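Local structure of type III Pentaketide Synthase (3EUO) at residues A[43-54]-A[197-205]. The protein is a fungal type III polyketide synthase, of the chalcone and stilbene synthase family, that probably acts as an acyltransferase in building pentaketides. Sequence-based numbering, arbitrary orientation.
Sequences NRYTGIDQRSSI and GIALFSDCA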
loop_
_atom_site.group_PDB
_atom_site.type_symbol
_atom_site.label_atom_id
_atom_site.label_comp_id
_atom_site.label_asym_id
_atom_site.label_seq_id
_atom_site.Cartn_x
_atom_site.Cartn_y
_atom_site.Cartn_z
ATOM N N ASN A 43 -0.974 18.263 26.360
ATOM C CA ASN A 43 -2.291 18.269 25.733
ATOM C C ASN A 43 -2.923 19.654 25.662
ATOM O O ASN A 43 -3.713 19.935 24.759
ATOM C CB ASN A 43 -3.224 17.322 26.489
ATOM C CG ASN A 43 -4.580 17.178 25.825
ATOM O OD1 ASN A 43 -4.678 17.045 24.611
ATOM N ND2 ASN A 43 -5.635 17.187 26.631
ATOM N N ARG A 44 -2.576 20.517 26.610
ATOM C CA ARG A 44 -3.142 21.856 26.634
ATOM C C ARG A 44 -2.223 22.934 26.043
ATOM O O ARG A 44 -2.586 24.109 26.004
ATOM C CB ARG A 44 -3.631 22.194 28.051
ATOM C CG ARG A 44 -4.918 21.440 28.369
ATOM C CD ARG A 44 -5.235 21.345 29.832
ATOM N NE ARG A 44 -6.352 20.423 30.029
ATOM C CZ ARG A 44 -7.635 20.769 30.015
ATOM N NH1 ARG A 44 -7.998 22.038 29.830
ATOM N NH2 ARG A 44 -8.565 19.844 30.200
ATOM N N TYR A 45 -1.048 22.518 25.574
ATOM C CA TYR A 45 -0.065 23.423 24.977
ATOM C C TYR A 45 -0.109 23.377 23.447
ATOM O O TYR A 45 0.652 24.086 22.779
ATOM C CB TYR A 45 1.372 23.056 25.402
ATOM C CG TYR A 45 1.670 22.932 26.875
ATOM C CD1 TYR A 45 0.978 23.679 27.828
ATOM C CD2 TYR A 45 2.701 22.093 27.311
ATOM C CE1 TYR A 45 1.282 23.569 29.190
ATOM C CE2 TYR A 45 3.006 21.968 28.662
ATOM C CZ TYR A 45 2.297 22.710 29.596
ATOM O OH TYR A 45 2.608 22.599 30.934
ATOM N N THR A 46 -0.974 22.531 22.890
ATOM C CA THR A 46 -0.950 22.248 21.446
ATOM C C THR A 46 -1.578 23.332 20.577
ATOM O O THR A 46 -1.202 23.482 19.408
ATOM C CB THR A 46 -1.703 20.959 21.096
ATOM O OG1 THR A 46 -3.071 21.095 21.505
ATOM C CG2 THR A 46 -1.062 19.736 21.756
ATOM N N GLY A 47 -2.551 24.052 21.128
ATOM C CA GLY A 47 -3.347 25.004 20.347
ATOM C C GLY A 47 -4.527 24.355 19.627
ATOM O O GLY A 47 -5.212 25.009 18.822
ATOM N N ILE A 48 -4.766 23.073 19.909
ATOM C CA ILE A 48 -5.913 22.360 19.338
ATOM C C ILE A 48 -7.104 22.534 20.255
ATOM O O ILE A 48 -7.084 22.102 21.410
ATOM C CB ILE A 48 -5.642 20.847 19.137
ATOM C CG1 ILE A 48 -4.422 20.625 18.235
ATOM C CG2 ILE A 48 -6.881 20.161 18.546
ATOM C CD1 ILE A 48 -3.945 19.161 18.150
ATOM N N ASP A 49 -8.140 23.174 19.733
ATOM C CA ASP A 49 -9.365 23.390 20.479
ATOM C C ASP A 49 -10.195 22.102 20.595
ATOM O O ASP A 49 -10.707 21.770 21.669
ATOM C CB ASP A 49 -10.184 24.497 19.798
ATOM C CG ASP A 49 -11.333 24.988 20.651
ATOM O OD1 ASP A 49 -11.113 25.263 21.855
ATOM O OD2 ASP A 49 -12.453 25.116 20.108
ATOM N N GLN A 50 -10.336 21.394 19.478
ATOM C CA GLN A 50 -11.152 20.184 19.404
ATOM C C GLN A 50 -10.569 19.199 18.409
ATOM O O GLN A 50 -10.034 19.604 17.381
ATOM C CB GLN A 50 -12.579 20.519 18.976
ATOM C CG GLN A 50 -13.403 21.216 20.046
ATOM C CD GLN A 50 -14.877 21.178 19.748
ATOM O OE1 GLN A 50 -15.318 21.556 18.657
ATOM N NE2 GLN A 50 -15.660 20.721 20.720
ATOM N N ARG A 51 -10.679 17.912 18.730
ATOM C CA ARG A 51 -10.272 16.843 17.817
ATOM C C ARG A 51 -11.501 16.060 17.366
ATOM O O ARG A 51 -12.364 15.714 18.170
ATOM C CB ARG A 51 -9.273 15.891 18.473
ATOM C CG ARG A 51 -7.912 16.487 18.813
ATOM C CD ARG A 51 -7.029 15.467 19.555
ATOM N NE ARG A 51 -7.663 14.987 20.784
ATOM C CZ ARG A 51 -8.206 13.780 20.947
ATOM N NH1 ARG A 51 -8.193 12.882 19.958
ATOM N NH2 ARG A 51 -8.771 13.465 22.107
ATOM N N SER A 52 -11.575 15.784 16.072
ATOM C CA SER A 52 -12.676 15.021 15.506
ATOM C C SER A 52 -12.498 13.542 15.830
ATOM O O SER A 52 -11.389 13.022 15.739
ATOM C CB SER A 52 -12.722 15.233 13.997
ATOM O OG SER A 52 -13.168 16.556 13.703
ATOM N N SER A 53 -13.590 12.880 16.211
ATOM C CA SER A 53 -13.541 11.469 16.617
ATOM C C SER A 53 -14.793 10.688 16.242
ATOM O O SER A 53 -15.909 11.223 16.251
ATOM C CB SER A 53 -13.304 11.361 18.123
ATOM O OG SER A 53 -13.237 10.013 18.550
ATOM N N ILE A 54 -14.594 9.411 15.926
ATOM C CA ILE A 54 -15.702 8.483 15.687
ATOM C C ILE A 54 -16.557 8.258 16.937
ATOM O O ILE A 54 -17.688 7.778 16.840
ATOM C CB ILE A 54 -15.218 7.113 15.148
ATOM C CG1 ILE A 54 -14.249 6.437 16.128
ATOM C CG2 ILE A 54 -14.612 7.261 13.763
ATOM C CD1 ILE A 54 -14.919 5.464 17.097
ATOM N N GLY A 197 1.076 11.715 21.163
ATOM C CA GLY A 197 0.135 11.369 20.096
ATOM C C GLY A 197 -1.326 11.602 20.451
ATOM O O GLY A 197 -2.087 12.135 19.640
ATOM N N ILE A 198 -1.719 11.233 21.668
ATOM C CA ILE A 198 -3.119 11.386 22.090
ATOM C C ILE A 198 -3.567 12.842 22.255
ATOM O O ILE A 198 -4.764 13.113 22.330
ATOM C CB ILE A 198 -3.467 10.564 23.365
ATOM C CG1 ILE A 198 -2.567 10.954 24.546
ATOM C CG2 ILE A 198 -3.405 9.086 23.042
ATOM C CD1 ILE A 198 -3.067 10.437 25.914
ATOM N N ALA A 199 -2.609 13.764 22.299
ATOM C CA ALA A 199 -2.900 15.204 22.319
ATOM C C ALA A 199 -3.164 15.762 20.915
ATOM O O ALA A 199 -3.707 16.866 20.756
ATOM C CB ALA A 199 -1.738 15.958 22.956
ATOM N N LEU A 200 -2.769 15.002 19.896
ATOM C CA LEU A 200 -2.707 15.541 18.542
ATOM C C LEU A 200 -3.686 14.909 17.568
ATOM O O LEU A 200 -4.347 15.613 16.803
ATOM C CB LEU A 200 -1.293 15.400 17.983
ATOM C CG LEU A 200 -0.128 16.109 18.673
ATOM C CD1 LEU A 200 1.140 15.740 17.924
ATOM C CD2 LEU A 200 -0.355 17.617 18.658
ATOM N N PHE A 201 -3.765 13.584 17.579
ATOM C CA PHE A 201 -4.388 12.881 16.454
ATOM C C PHE A 201 -5.905 12.744 16.506
ATOM O O PHE A 201 -6.498 12.544 17.567
ATOM C CB PHE A 201 -3.712 11.526 16.221
ATOM C CG PHE A 201 -2.356 11.644 15.600
ATOM C CD1 PHE A 201 -2.225 11.877 14.232
ATOM C CD2 PHE A 201 -1.206 11.540 16.383
ATOM C CE1 PHE A 201 -0.960 11.991 13.643
ATOM C CE2 PHE A 201 0.067 11.656 15.807
ATOM C CZ PHE A 201 0.187 11.882 14.437
ATOM N N SER A 202 -6.506 12.853 15.323
ATOM C CA SER A 202 -7.950 12.822 15.146
ATOM C C SER A 202 -8.353 11.956 13.942
ATOM O O SER A 202 -7.489 11.414 13.230
ATOM C CB SER A 202 -8.471 14.256 14.972
ATOM O OG SER A 202 -7.881 14.878 13.835
ATOM N N ASP A 203 -9.663 11.859 13.712
ATOM C CA ASP A 203 -10.252 10.969 12.711
ATOM C C ASP A 203 -10.886 11.789 11.590
ATOM O O ASP A 203 -11.514 12.819 11.849
ATOM C CB ASP A 203 -11.332 10.073 13.337
ATOM C CG ASP A 203 -10.843 9.322 14.567
ATOM O OD1 ASP A 203 -9.616 9.137 14.716
ATOM O OD2 ASP A 203 -11.694 8.918 15.388
ATOM N N CYS A 204 -10.725 11.321 10.355
ATOM C CA CYS A 204 -11.255 12.020 9.188
ATOM C C CYS A 204 -11.134 11.167 7.942
ATOM O O CYS A 204 -10.273 10.292 7.859
ATOM C CB CYS A 204 -10.488 13.328 8.949
ATOM S SG CYS A 204 -11.166 14.391 7.636
ATOM N N ALA A 205 -11.990 11.440 6.963
ATOM C CA ALA A 205 -11.755 10.935 5.612
ATOM C C ALA A 205 -11.867 12.095 4.655
ATOM O O ALA A 205 -12.684 12.989 4.850
ATOM C CB ALA A 205 -12.740 9.840 5.249
HETATM O O HOH W 1 -4.506 18.933 22.198
HETATM O O HOH W 2 -6.405 15.391 23.441
#
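Arg51 reaches from the short strand 51-53 against the short, weakly bonded helix 197-200, in a thiolase-like fold, just ahead of where strand 204-211 enters the central mixed sheet. Its chain bends at chi3 (-58°), bringing the guanidinium up to the backbone carbonyls of Ile198 and Phe201. NH1 of Arg51 gives a bond of 3.0 Å to Phe201 O, 16° out of the guanidinium plane, while Ile198 O sits over the centre of one face. A leucine in its place has no side-chain N-H, and Phe201 O would probably be left without its side-chain donor and water 2 without its weak one, NE. That water also donates to Ile198 O and, at 2.7 Å, to Asn43 OD1. Water 1 hydrogen-bonds Thr46 OG1 and lies within bonding distance of Ala199 O (2.6 Å) and Asn43 O, more acceptors being in reach than it has protons. The same hydroxyl oxygen accepts from Ile48 N, closing an ST turn, and Thr46 CG2 meets Leu200 CD2. Ile48 CD1 packs on that methyl too, with Tyr324 of helix 318-327 touching both Ile48 and Leu200.

Farther along, Asp203 N donates to Ser52 O at 2.9 Å, approaching from above the carbonyl plane. The serine hydroxyls find their partners beyond the two segments: Ser52 OG with His327 ND1, Ser202 OG with Ser330 OG and His327 O. The buried Asp203 carboxylate is well supplied, OD1 accepting from Ser177 N and OD2 sharing a hydrogen bond with Thr178 OG1, whereas Asp203 O has no partner in the model. On its anti lone pair, Asp203 OD2 takes the backbone N of Ile54 at 3.0 Å, with an N-H...O angle of 162°.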